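Local atomic coordinates of Arf-GAP (Mus musculus, PDB entry 5C79), a protein that stimulates GTP hydrolysis by the small GTPase Arf1 in a phosphoinositide-dependent way and binds PtdIns(4,5)P2 through its PH domain. Residues L68-A73 and R106-Q111. Residues are numbered along the deposited sequence; the frame is centred on the assembly and turned at random.
Sequences LTISHA and RTYHFQ. With PBU ((2R)-3-{[(R)-hydroxy{[(1R,2R,3S,4R,5R,6S)-2,3,6-trihydroxy-4,5-bis(phosphonooxy)cyclohexyl]oxy}phosphoryl]oxy}propane-1 ,2-diyl dibutanoate), chain C.
Ile70 and Tyr108 meet inside the bent antiparallel barrel of the PH domain, where strands 68-70 and 106-111 run at 78° to each other across the core, with a headgroup of PtdIns(4,5)P2 bound at the nearby rim. From CB of Ile70, CG1 lies opposite the carbonyl carbon (chi1 -53°) and carries CD1 across the interior. Ile70 CD1 sits over one face of the Tyr108 ring, 3.9 Å from its centroid, as a CH-pi contact; it also meets the edge of Phe110, 3.8 Å from Phe110 CZ. Alongside, Leu68 CD2 approaches Phe110 CE2 at 4.2 Å, and Leu101 of strand 98-103 touches both of these residues. The opposite face of Tyr108 carries the extended side chain of Arg106, its guanidinium lying over the ring with NE 3.8 Å above the ring plane. Thus supported, Arg106 NH1 bonds weakly to O43 of the 4-phosphate and NH2 also lies against it, at a modelled distance too short to be taken literally. With an alanine at Arg106, O43 would probably lose this cationic partner and one face of Tyr108 its cover. Strand 67-70 runs on into the residues that hold the 5-phosphate; Lys47, Arg53, Gln57 and Arg59 also bind the headgroup. Ala73 N bonds to O53, while His72 ND1 reaches O51 in the plane of its imidazole, 2.9 Å away and nearly straight at 176°.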
loop_
_atom_site.group_PDB
_atom_site.type_symbol
_atom_site.label_atom_id
_atom_site.label_comp_id
_atom_site.label_asym_id
_atom_site.label_seq_id
_atom_site.Cartn_x
_atom_site.Cartn_y
_atom_site.Cartn_z
ATOM N N LEU A 68 6.437 1.099 3.512
ATOM C CA LEU A 68 5.069 1.629 3.454
ATOM C C LEU A 68 4.693 1.968 4.897
ATOM O O LEU A 68 4.664 1.078 5.758
ATOM C CB LEU A 68 4.059 0.617 2.892
ATOM C CG LEU A 68 2.595 1.066 2.925
ATOM C CD1 LEU A 68 2.352 2.355 2.123
ATOM C CD2 LEU A 68 1.689 -0.059 2.476
ATOM N N THR A 69 4.380 3.238 5.131
ATOM C CA THR A 69 3.964 3.704 6.455
ATOM C C THR A 69 2.461 3.902 6.372
ATOM O O THR A 69 1.977 4.638 5.484
ATOM C CB THR A 69 4.739 4.983 6.859
ATOM O OG1 THR A 69 6.121 4.639 7.066
ATOM C CG2 THR A 69 4.247 5.568 8.154
ATOM N N ILE A 70 1.723 3.224 7.261
ATOM C CA ILE A 70 0.266 3.294 7.270
ATOM C C ILE A 70 -0.154 3.957 8.588
ATOM O O ILE A 70 0.080 3.408 9.669
ATOM C CB ILE A 70 -0.413 1.912 7.198
ATOM C CG1 ILE A 70 0.100 1.111 6.019
ATOM C CG2 ILE A 70 -1.910 2.076 7.074
ATOM C CD1 ILE A 70 -0.156 -0.378 6.139
ATOM N N SER A 71 -0.782 5.116 8.468
ATOM C CA SER A 71 -1.191 5.877 9.644
ATOM C C SER A 71 -2.384 5.230 10.274
ATOM O O SER A 71 -3.168 4.532 9.649
ATOM C CB SER A 71 -1.458 7.340 9.308
ATOM O OG SER A 71 -0.272 7.942 8.803
ATOM N N HIS A 72 -2.485 5.396 11.584
ATOM C CA HIS A 72 -3.685 4.984 12.292
ATOM C C HIS A 72 -4.726 6.110 12.202
ATOM O O HIS A 72 -4.449 7.205 11.714
ATOM C CB HIS A 72 -3.353 4.661 13.747
ATOM C CG HIS A 72 -2.290 3.637 13.898
ATOM N ND1 HIS A 72 -2.520 2.290 13.763
ATOM C CD2 HIS A 72 -0.974 3.767 14.169
ATOM C CE1 HIS A 72 -1.387 1.627 13.949
ATOM N NE2 HIS A 72 -0.438 2.503 14.198
ATOM N N ALA A 73 -5.919 5.810 12.659
ATOM C CA ALA A 73 -7.016 6.804 12.684
ATOM C C ALA A 73 -6.662 7.987 13.606
ATOM O O ALA A 73 -6.860 9.164 13.273
ATOM C CB ALA A 73 -8.297 6.130 13.155
ATOM N N ARG A 106 0.104 -10.678 8.282
ATOM C CA ARG A 106 -1.159 -10.031 8.003
ATOM C C ARG A 106 -1.307 -9.777 6.500
ATOM O O ARG A 106 -0.346 -9.398 5.856
ATOM C CB ARG A 106 -1.181 -8.669 8.711
ATOM C CG ARG A 106 -2.417 -7.904 8.412
ATOM C CD ARG A 106 -2.689 -6.807 9.380
ATOM N NE ARG A 106 -3.967 -6.223 8.983
ATOM C CZ ARG A 106 -4.535 -5.180 9.569
ATOM N NH1 ARG A 106 -3.969 -4.593 10.592
ATOM N NH2 ARG A 106 -5.690 -4.719 9.100
ATOM N N THR A 107 -2.529 -9.856 6.003
ATOM C CA THR A 107 -2.840 -9.330 4.664
ATOM C C THR A 107 -3.677 -8.060 4.807
ATOM O O THR A 107 -4.735 -8.099 5.387
ATOM C CB THR A 107 -3.544 -10.382 3.800
ATOM O OG1 THR A 107 -2.622 -11.454 3.571
ATOM C CG2 THR A 107 -3.957 -9.814 2.457
ATOM N N TYR A 108 -3.164 -6.952 4.298
ATOM C CA TYR A 108 -3.897 -5.708 4.208
ATOM C C TYR A 108 -4.759 -5.690 2.958
ATOM O O TYR A 108 -4.285 -6.073 1.879
ATOM C CB TYR A 108 -2.924 -4.547 4.188
ATOM C CG TYR A 108 -2.293 -4.248 5.505
ATOM C CD1 TYR A 108 -1.094 -4.871 5.896
ATOM C CD2 TYR A 108 -2.867 -3.319 6.366
ATOM C CE1 TYR A 108 -0.524 -4.578 7.133
ATOM C CE2 TYR A 108 -2.273 -3.012 7.584
ATOM C CZ TYR A 108 -1.127 -3.666 7.976
ATOM O OH TYR A 108 -0.557 -3.276 9.188
ATOM N N HIS A 109 -6.025 -5.277 3.088
ATOM C CA HIS A 109 -6.915 -5.140 1.926
ATOM C C HIS A 109 -7.053 -3.659 1.684
ATOM O O HIS A 109 -7.626 -2.958 2.526
ATOM C CB HIS A 109 -8.295 -5.744 2.144
ATOM C CG HIS A 109 -8.229 -7.157 2.586
ATOM N ND1 HIS A 109 -7.732 -8.153 1.774
ATOM C CD2 HIS A 109 -8.501 -7.737 3.776
ATOM C CE1 HIS A 109 -7.753 -9.300 2.425
ATOM N NE2 HIS A 109 -8.212 -9.078 3.644
ATOM N N PHE A 110 -6.536 -3.193 0.550
ATOM C CA PHE A 110 -6.558 -1.769 0.220
ATOM C C PHE A 110 -7.453 -1.504 -0.973
ATOM O O PHE A 110 -7.700 -2.391 -1.788
ATOM C CB PHE A 110 -5.161 -1.252 -0.131
ATOM C CG PHE A 110 -4.202 -1.174 1.032
ATOM C CD1 PHE A 110 -4.462 -0.361 2.134
ATOM C CD2 PHE A 110 -3.015 -1.903 1.025
ATOM C CE1 PHE A 110 -3.561 -0.258 3.168
ATOM C CE2 PHE A 110 -2.108 -1.814 2.060
ATOM C CZ PHE A 110 -2.376 -0.998 3.154
ATOM N N GLN A 111 -7.927 -0.277 -1.063
ATOM C CA GLN A 111 -8.596 0.219 -2.278
ATOM C C GLN A 111 -8.128 1.622 -2.573
ATOM O O GLN A 111 -8.116 2.496 -1.688
ATOM C CB GLN A 111 -10.110 0.088 -2.171
ATOM C CG GLN A 111 -10.844 0.429 -3.447
ATOM C CD GLN A 111 -12.330 0.215 -3.353
ATOM O OE1 GLN A 111 -13.112 1.167 -3.271
ATOM N NE2 GLN A 111 -12.738 -1.049 -3.409
HETATM P P1 PBU C . -13.307 1.363 14.436
HETATM P P4 PBU C . -7.255 -3.139 11.869
HETATM P P5 PBU C . -6.358 1.603 12.711
HETATM C "C3'" PBU C . -15.450 0.640 15.725
HETATM C "C2'" PBU C . -15.485 -0.547 16.659
HETATM O "O2'" PBU C . -16.257 -1.604 16.061
HETATM C "C1'" PBU C . -15.951 -0.062 18.040
HETATM O "O1'" PBU C . -15.162 -0.727 19.016
HETATM C C1 PBU C . -11.089 0.077 13.586
HETATM O O1 PBU C . -11.933 0.513 14.656
HETATM C C2 PBU C . -11.293 -1.420 13.251
HETATM O O2 PBU C . -11.068 -2.343 14.319
HETATM C C3 PBU C . -10.315 -1.839 12.200
HETATM O O3 PBU C . -10.455 -3.262 11.942
HETATM C C4 PBU C . -8.923 -1.408 12.679
HETATM O O4 PBU C . -8.068 -1.806 11.683
HETATM C C5 PBU C . -8.672 0.066 12.861
HETATM O O5 PBU C . -7.321 0.421 13.269
HETATM C C6 PBU C . -9.639 0.463 13.937
HETATM O O6 PBU C . -9.461 1.848 14.035
HETATM C C7 PBU C . -17.704 -1.394 15.939
HETATM O O7 PBU C . -18.165 -0.685 15.059
HETATM C C8 PBU C . -18.631 -2.125 16.884
HETATM C C9 PBU C . -18.920 -3.489 16.281
HETATM C C10 PBU C . -17.608 -4.162 15.946
HETATM C C11 PBU C . -14.310 -0.050 19.976
HETATM O O11 PBU C . -13.832 1.046 19.737
HETATM C C12 PBU C . -14.042 -0.746 21.283
HETATM C C13 PBU C . -15.387 -1.075 21.921
HETATM C C14 PBU C . -15.947 -2.383 21.407
HETATM O O41 PBU C . -8.063 -4.390 11.543
HETATM O O42 PBU C . -6.662 -2.938 13.253
HETATM O O43 PBU C . -6.318 -3.009 10.702
HETATM O O51 PBU C . -5.020 1.000 13.110
HETATM O O52 PBU C . -6.603 1.497 11.210
HETATM O O53 PBU C . -6.602 2.979 13.164
HETATM O OP1 PBU C . -14.119 1.129 15.775
HETATM O OP2 PBU C . -14.005 0.828 13.197
HETATM O OP3 PBU C . -13.058 2.842 14.563
#